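Local atomic coordinates of transcriptional activator ToxR (Vibrio vulnificus, PDB entry 6UTC), a protein that probably senses periplasmic signals such as bile salts, together with its partner ToxS, and activates transcription from the membrane. Residues V61-T66 with L73-I78. Residues are numbered along the deposited sequence; the frame is centred on the assembly and turned at random. Where two conformers were deposited one is given.
Sequences VKVIAT and LILNYI
The antiparallel beta hairpin formed by strands 62-67 and 72-78, within a mixed five-stranded sheet between strands 25-30 and 88-93, illustrates how one pair of strands serves two unlike faces. Paired backbone bonds join T66 to I74, I64 to N76 and K62 to I78; I78 N reaches K62 O at 2.9 Å, almost straight at 176°. At the end of the hairpin far from its turn, I78 O accepts V61 N at 2.8 Å and, weakly, K62 N, the two-against-one arrangement of a classic beta bulge.

V63, A65, L75 and Y77 share one face, where L75 and Y77 rest on C46 of helix 40-52, a cysteine of the disulfide with C103. A chi1 of 62° puts V63 CG1 between the backbone N and the carbonyl carbon, leaving CG2 anti to the N and 3.7 Å above the centroid of the Y77 ring, only 2° off the normal: a CH-pi contact. A65 CB meets L75 CD2 at 3.7 Å. On the other face, the extended K62 chain runs against I78, whose CD1 also reaches I64 CG1 at 3.7 Å. A water donates to I64 O (2.7 Å) and accepts from N76 ND2, while N76 OD1 is hydrogen-bonded to T89 OG1 of strand 88-93. Such a hairpin, hydrophobic beneath a helix and mixed in polarity opposite, is characteristic of a two-layer alpha-beta domain.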
# COMPACT_ATOMS: atom_id res chain seq x y z
N VAL A 61 5.59 7.82 1.98
CA VAL A 61 5.20 8.78 0.95
C VAL A 61 4.15 8.16 0.05
O VAL A 61 3.15 8.79 -0.32
CB VAL A 61 6.45 9.20 0.14
CG1 VAL A 61 6.06 10.15 -0.99
CG2 VAL A 61 7.53 9.81 1.04
N LYS A 62 4.36 6.90 -0.32
CA LYS A 62 3.51 6.27 -1.30
C LYS A 62 3.49 4.78 -1.03
O LYS A 62 4.35 4.25 -0.32
CB LYS A 62 3.97 6.55 -2.73
CG LYS A 62 5.40 6.21 -3.00
CD LYS A 62 5.88 7.01 -4.21
CE LYS A 62 7.37 6.87 -4.43
NZ LYS A 62 7.81 7.78 -5.53
N VAL A 63 2.49 4.14 -1.60
CA VAL A 63 2.38 2.69 -1.60
C VAL A 63 2.04 2.28 -3.02
O VAL A 63 1.12 2.83 -3.64
CB VAL A 63 1.38 2.15 -0.55
CG1 VAL A 63 -0.03 2.62 -0.79
CG2 VAL A 63 1.45 0.63 -0.48
N ILE A 64 2.83 1.37 -3.57
CA ILE A 64 2.63 0.88 -4.93
C ILE A 64 1.86 -0.42 -4.83
O ILE A 64 2.33 -1.38 -4.20
CB ILE A 64 3.96 0.64 -5.66
CG1 ILE A 64 4.93 1.81 -5.43
CG2 ILE A 64 3.71 0.34 -7.15
CD1 ILE A 64 4.45 3.11 -5.91
N ALA A 65 0.70 -0.47 -5.45
CA ALA A 65 -0.16 -1.64 -5.45
C ALA A 65 -0.06 -2.34 -6.80
O ALA A 65 -0.27 -1.71 -7.84
CB ALA A 65 -1.60 -1.22 -5.19
N THR A 66 0.24 -3.64 -6.78
CA THR A 66 0.30 -4.44 -8.00
C THR A 66 -0.25 -5.84 -7.73
O THR A 66 -0.43 -6.27 -6.59
CB THR A 66 1.73 -4.57 -8.54
OG1 THR A 66 2.55 -5.20 -7.55
CG2 THR A 66 2.31 -3.22 -8.91
N LEU A 73 -2.56 -9.48 -3.40
CA LEU A 73 -2.14 -8.14 -3.79
C LEU A 73 -0.80 -7.83 -3.15
O LEU A 73 -0.57 -8.18 -1.99
CB LEU A 73 -3.18 -7.12 -3.31
CG LEU A 73 -2.93 -5.66 -3.73
CD1 LEU A 73 -3.34 -5.47 -5.19
CD2 LEU A 73 -3.68 -4.68 -2.85
N ILE A 74 0.09 -7.19 -3.90
CA ILE A 74 1.38 -6.73 -3.41
C ILE A 74 1.28 -5.24 -3.12
O ILE A 74 0.83 -4.46 -3.97
CB ILE A 74 2.49 -7.00 -4.43
CG1 ILE A 74 2.43 -8.45 -4.93
CG2 ILE A 74 3.85 -6.66 -3.84
CD1 ILE A 74 2.52 -9.48 -3.81
N LEU A 75 1.70 -4.83 -1.92
CA LEU A 75 1.79 -3.42 -1.56
C LEU A 75 3.23 -3.10 -1.18
O LEU A 75 3.79 -3.73 -0.28
CB LEU A 75 0.87 -3.09 -0.39
CG LEU A 75 -0.62 -3.21 -0.67
CD1 LEU A 75 -1.44 -3.05 0.61
CD2 LEU A 75 -1.06 -2.19 -1.71
N ASN A 76 3.82 -2.13 -1.86
CA ASN A 76 5.18 -1.71 -1.58
C ASN A 76 5.13 -0.31 -0.97
O ASN A 76 4.82 0.66 -1.66
CB ASN A 76 6.02 -1.74 -2.86
CG ASN A 76 6.67 -3.10 -3.09
OD1 ASN A 76 7.65 -3.44 -2.42
ND2 ASN A 76 6.11 -3.88 -3.98
N TYR A 77 5.41 -0.23 0.32
CA TYR A 77 5.44 1.04 1.04
C TYR A 77 6.80 1.69 0.86
O TYR A 77 7.83 1.07 1.18
CB TYR A 77 5.17 0.80 2.51
CG TYR A 77 3.71 0.57 2.83
CD1 TYR A 77 2.87 1.64 3.06
CD2 TYR A 77 3.18 -0.71 2.87
CE1 TYR A 77 1.53 1.46 3.34
CE2 TYR A 77 1.83 -0.91 3.15
CZ TYR A 77 1.03 0.19 3.39
OH TYR A 77 -0.32 -0.00 3.67
N ILE A 78 6.80 2.91 0.36
CA ILE A 78 8.02 3.66 0.11
C ILE A 78 8.06 4.86 1.04
O ILE A 78 7.08 5.61 1.14
CB ILE A 78 8.12 4.07 -1.37
CG1 ILE A 78 8.20 2.82 -2.25
CG2 ILE A 78 9.34 4.97 -1.59
CD1 ILE A 78 7.96 3.07 -3.73
O HOH W 1 3.67 -3.30 -5.64